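Local coordinates for caprin-1 (Homo sapiens, PDB 4WBE), which binds mRNA, regulates its transport, translation or stability, and plays an essential role in the formation of cytoplasmic stress granules, at residues A[32-37]-A[113-117]; A[14-18]-A[83-88]. All blocks are in the same frame, centred on the assembly; numbering follows the deposited sequence.

Overall arrangement
Both contacts lie within the Caprin-1 dimerization domain, a mostly helical piece of the protein, and on opposite sides of the centre of the chain. Their centres are 21 Å apart and their nearest atoms about 10 Å, so they do not touch. Contact 1 ties helix 31-39 to the turn after helix 99-111; contact 2 packs the long helix 2-27 across helix 77-88. Because helix 2-27 is followed in the chain by helix 31-39 and the segments alternate along the sequence, the two contacts interlock the N-terminal helices with the C-terminal half. Each also reaches the second subunit, contact 1 through residues 113-117 and contact 2 through both of its helices.

Contact 1 of 2, residues A[32-37]-A[113-117]; sequences EVRTDL and NYFDS
Tyr-114 reaches across to helix 31-39 and packs its ring against one helix face, formed by Val-33, Asp-36 and Leu-37. With CG anti to the backbone N (chi1 175°), the ring projects from the short 3-10 turn 114-116 toward the helix. One methyl of Leu-37, CD2, sits over a face of this ring in a CH-pi contact, 4.1 Å from the centroid and displaced toward the rim above CG. Within its own segment, Phe-115 receives CD2 of Tyr-114 over the centre of its ring. Val-33 is shared by the two aromatics: its CG1 lies 3.8 Å from CZ of Phe-115 and 4.0 Å from CE2 of Tyr-114. These apolar groups make the close-packed part, and Phe-115 continues it onto Tyr-23, Val-24 and Lys-27 of helix 2-27.

The polar side lies at the far end of the tyrosine. Its OH donates to Asp-36 OD2 at 2.7 Å; that oxygen accepts through its anti lone pair and lies at the ring edge, in plane. Carboxylate and ring planes stand 60° apart. Here the contact is thinner: Asp-36 is partly exposed, and Glu-32 beside it turns its carboxylate away from the turn. On the other side of the turn, Asp-116 makes a salt bridge to Arg-71 and accepts a hydrogen bond from Leu-72 N, both of the second subunit. This is plain tertiary packing of a helix face against two consecutive aromatic residues, joining helix 31-39 to the turn after helix 99-111 in the mostly helical Caprin-1 dimerization domain.

Contact 2 of 2, residues A[14-18]-A[83-88]; sequences RLKTV and LWDLLE
Segments 14-18 of helix 2-27 and 83-88 of helix 77-88 pass each other at 106°, nearly perpendicular, with their axes 11.0 Å apart at closest approach. Leu-87 fills the middle of the crossing, its two methyls engaging different residues. CD1 lies against the aliphatic part of Arg-14, 3.4 Å from its CG, and also meets CG2 of Val-18; CD2 presses on CG2 of Thr-17 at 3.5 Å, tighter than usual for two carbons. Val-18 CG1 adds a looser contact to CD1 of Leu-83.

Beyond Leu-87, Arg-14 bends at chi3 (-14°) and brings NH1 to OE2 of Glu-88, a 2.7 Å salt bridge. The two planes run nearly parallel but are offset, OE2 lying out of the guanidinium plane, and the hydrogen bond is bent, at 131°. The guanidinium also pairs through NE with Glu-11 of the second subunit, so it links two carboxylates of different chains. An alanine in place of Arg-14 would remove both links and is likely to leave Glu-88 without its cationic mate and one flank of Leu-87 uncovered.

Leu-15 packs on Leu-15 of the second subunit. Within the chain, this near-perpendicular helix crossing of the dimerization domain is flanked by helix 49-62, where Leu-83 touches Val-62, and by helix 99-111, where Thr-17 rests on Phe-110.

Contact 1 of 2, residues A[32-37]-A[113-117]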
# COMPACT_ATOMS: atom_id res chain seq x y z
N GLU A 32 -0.77 -11.61 20.05
CA GLU A 32 0.41 -12.44 20.22
C GLU A 32 1.66 -11.73 19.67
O GLU A 32 2.74 -11.79 20.26
CB GLU A 32 0.22 -13.78 19.51
CG GLU A 32 -1.06 -14.53 19.92
CD GLU A 32 -1.14 -14.87 21.40
OE1 GLU A 32 -0.11 -15.22 22.01
OE2 GLU A 32 -2.26 -14.78 21.96
N VAL A 33 1.50 -11.05 18.53
CA VAL A 33 2.59 -10.28 17.94
C VAL A 33 3.05 -9.14 18.84
O VAL A 33 4.25 -8.94 19.05
CB VAL A 33 2.20 -9.73 16.55
CG1 VAL A 33 3.23 -8.71 16.05
CG2 VAL A 33 2.05 -10.87 15.54
N ARG A 34 2.09 -8.39 19.38
CA ARG A 34 2.38 -7.29 20.29
C ARG A 34 3.14 -7.76 21.52
O ARG A 34 4.08 -7.11 21.98
CB ARG A 34 1.08 -6.59 20.69
CG ARG A 34 0.29 -6.06 19.50
CD ARG A 34 -1.09 -5.57 19.92
NE ARG A 34 -1.06 -4.30 20.64
CZ ARG A 34 -1.19 -3.11 20.06
NH1 ARG A 34 -1.37 -3.02 18.75
NH2 ARG A 34 -1.17 -2.01 20.80
N THR A 35 2.72 -8.91 22.04
CA THR A 35 3.38 -9.51 23.19
C THR A 35 4.83 -9.84 22.88
O THR A 35 5.73 -9.47 23.63
CB THR A 35 2.66 -10.81 23.64
OG1 THR A 35 1.35 -10.49 24.11
CG2 THR A 35 3.45 -11.49 24.74
N ASP A 36 5.04 -10.54 21.77
CA ASP A 36 6.39 -10.92 21.35
C ASP A 36 7.33 -9.72 21.17
O ASP A 36 8.51 -9.81 21.51
CB ASP A 36 6.33 -11.74 20.06
CG ASP A 36 5.64 -13.08 20.23
OD1 ASP A 36 5.46 -13.52 21.39
OD2 ASP A 36 5.29 -13.70 19.21
N LEU A 37 6.81 -8.62 20.64
CA LEU A 37 7.64 -7.43 20.39
C LEU A 37 7.99 -6.67 21.66
O LEU A 37 9.11 -6.17 21.82
CB LEU A 37 6.94 -6.48 19.41
CG LEU A 37 6.81 -6.97 17.96
CD1 LEU A 37 6.17 -5.90 17.09
CD2 LEU A 37 8.15 -7.40 17.39
N ASN A 113 14.11 -8.43 12.71
CA ASN A 113 13.89 -9.66 11.96
C ASN A 113 12.83 -10.60 12.52
O ASN A 113 12.75 -11.77 12.15
CB ASN A 113 15.21 -10.39 11.67
CG ASN A 113 16.16 -9.53 10.87
OD1 ASN A 113 15.74 -8.72 10.03
ND2 ASN A 113 17.45 -9.69 11.13
N TYR A 114 12.01 -10.07 13.43
CA TYR A 114 10.88 -10.83 13.97
C TYR A 114 9.99 -11.33 12.83
O TYR A 114 9.55 -12.48 12.82
CB TYR A 114 10.05 -9.96 14.93
CG TYR A 114 8.79 -10.62 15.43
CD1 TYR A 114 8.83 -11.50 16.51
CD2 TYR A 114 7.56 -10.36 14.84
CE1 TYR A 114 7.68 -12.11 16.98
CE2 TYR A 114 6.40 -10.97 15.31
CZ TYR A 114 6.47 -11.84 16.38
OH TYR A 114 5.33 -12.45 16.85
N PHE A 115 9.76 -10.44 11.86
CA PHE A 115 8.84 -10.73 10.77
C PHE A 115 9.47 -11.50 9.61
O PHE A 115 8.83 -11.69 8.57
CB PHE A 115 8.16 -9.44 10.28
CG PHE A 115 7.21 -8.85 11.29
CD1 PHE A 115 5.97 -9.44 11.51
CD2 PHE A 115 7.55 -7.72 12.01
CE1 PHE A 115 5.09 -8.92 12.44
CE2 PHE A 115 6.67 -7.18 12.93
CZ PHE A 115 5.44 -7.78 13.15
N ASP A 116 10.71 -11.95 9.78
CA ASP A 116 11.35 -12.83 8.81
C ASP A 116 10.79 -14.25 8.94
O ASP A 116 10.89 -15.05 8.01
CB ASP A 116 12.87 -12.83 8.96
CG ASP A 116 13.52 -11.61 8.35
OD1 ASP A 116 12.81 -10.80 7.70
OD2 ASP A 116 14.74 -11.46 8.51
N SER A 117 10.21 -14.57 10.09
CA SER A 117 9.52 -15.84 10.21
C SER A 117 8.04 -15.56 10.05
O SER A 117 7.58 -14.44 10.31
CB SER A 117 9.77 -16.48 11.58
OG SER A 117 11.13 -16.38 11.98

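Contact 2 of 2, residues A[14-18]-A[83-88]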
# COMPACT_ATOMS: atom_id res chain seq x y z
N ARG A 14 10.87 2.58 -2.40
CA ARG A 14 9.96 3.26 -1.49
C ARG A 14 8.61 2.53 -1.42
O ARG A 14 8.05 2.35 -0.33
CB ARG A 14 9.78 4.70 -1.95
CG ARG A 14 8.73 5.46 -1.19
CD ARG A 14 9.01 6.96 -1.18
NE ARG A 14 10.37 7.26 -1.63
CZ ARG A 14 11.25 7.98 -0.95
NH1 ARG A 14 10.92 8.49 0.23
NH2 ARG A 14 12.46 8.19 -1.44
N LEU A 15 8.10 2.09 -2.57
CA LEU A 15 6.88 1.29 -2.61
C LEU A 15 7.06 -0.02 -1.85
O LEU A 15 6.15 -0.47 -1.16
CB LEU A 15 6.48 0.97 -4.06
CG LEU A 15 5.99 2.13 -4.93
CD1 LEU A 15 5.56 1.62 -6.30
CD2 LEU A 15 4.84 2.83 -4.25
N LYS A 16 8.23 -0.64 -2.00
CA LYS A 16 8.53 -1.89 -1.30
C LYS A 16 8.46 -1.67 0.20
O LYS A 16 7.89 -2.48 0.94
CB LYS A 16 9.92 -2.41 -1.71
CG LYS A 16 10.32 -3.73 -1.04
CD LYS A 16 11.68 -4.27 -1.53
CE LYS A 16 12.87 -3.59 -0.87
NZ LYS A 16 13.05 -4.04 0.55
N THR A 17 9.03 -0.56 0.65
CA THR A 17 9.01 -0.20 2.06
C THR A 17 7.59 0.04 2.55
O THR A 17 7.24 -0.38 3.65
CB THR A 17 9.90 1.03 2.33
OG1 THR A 17 11.23 0.77 1.87
CG2 THR A 17 9.94 1.36 3.81
N VAL A 18 6.78 0.70 1.72
CA VAL A 18 5.38 0.91 2.06
C VAL A 18 4.66 -0.43 2.26
O VAL A 18 3.92 -0.61 3.22
CB VAL A 18 4.62 1.72 0.98
CG1 VAL A 18 3.14 1.74 1.28
CG2 VAL A 18 5.14 3.15 0.89
N LEU A 83 2.42 8.72 4.83
CA LEU A 83 3.34 7.68 4.42
C LEU A 83 4.64 8.26 3.89
O LEU A 83 5.73 7.80 4.24
CB LEU A 83 2.69 6.80 3.35
CG LEU A 83 1.69 5.77 3.86
CD1 LEU A 83 1.02 5.06 2.70
CD2 LEU A 83 2.37 4.78 4.78
N TRP A 84 4.52 9.26 3.02
CA TRP A 84 5.69 9.89 2.42
C TRP A 84 6.57 10.55 3.48
O TRP A 84 7.80 10.41 3.47
CB TRP A 84 5.29 10.91 1.36
CG TRP A 84 6.46 11.39 0.56
CD1 TRP A 84 7.01 10.79 -0.54
CD2 TRP A 84 7.25 12.56 0.81
NE1 TRP A 84 8.08 11.52 -0.99
CE2 TRP A 84 8.25 12.60 -0.18
CE3 TRP A 84 7.20 13.57 1.77
CZ2 TRP A 84 9.20 13.63 -0.23
CZ3 TRP A 84 8.14 14.58 1.72
CH2 TRP A 84 9.13 14.60 0.73
N ASP A 85 5.93 11.28 4.39
CA ASP A 85 6.64 11.93 5.48
C ASP A 85 7.38 10.93 6.38
O ASP A 85 8.49 11.20 6.84
CB ASP A 85 5.68 12.76 6.33
CG ASP A 85 5.25 14.05 5.64
OD1 ASP A 85 5.90 14.44 4.67
OD2 ASP A 85 4.25 14.67 6.09
N LEU A 86 6.76 9.78 6.64
CA LEU A 86 7.43 8.75 7.43
C LEU A 86 8.68 8.22 6.74
O LEU A 86 9.74 8.10 7.36
CB LEU A 86 6.49 7.59 7.79
CG LEU A 86 7.24 6.55 8.64
CD1 LEU A 86 6.54 6.25 9.93
CD2 LEU A 86 7.47 5.27 7.85
N LEU A 87 8.55 7.90 5.45
CA LEU A 87 9.67 7.40 4.66
C LEU A 87 10.84 8.39 4.65
O LEU A 87 12.01 7.98 4.63
CB LEU A 87 9.21 7.08 3.24
CG LEU A 87 8.16 5.97 3.23
CD1 LEU A 87 7.44 5.90 1.90
CD2 LEU A 87 8.81 4.64 3.54
N GLU A 88 10.52 9.68 4.64
CA GLU A 88 11.53 10.73 4.63
C GLU A 88 12.01 11.03 6.03
O GLU A 88 13.02 11.72 6.22
CB GLU A 88 10.97 12.00 3.98
CG GLU A 88 10.65 11.85 2.51
CD GLU A 88 11.90 11.74 1.66
OE1 GLU A 88 12.86 12.51 1.92
OE2 GLU A 88 11.94 10.89 0.75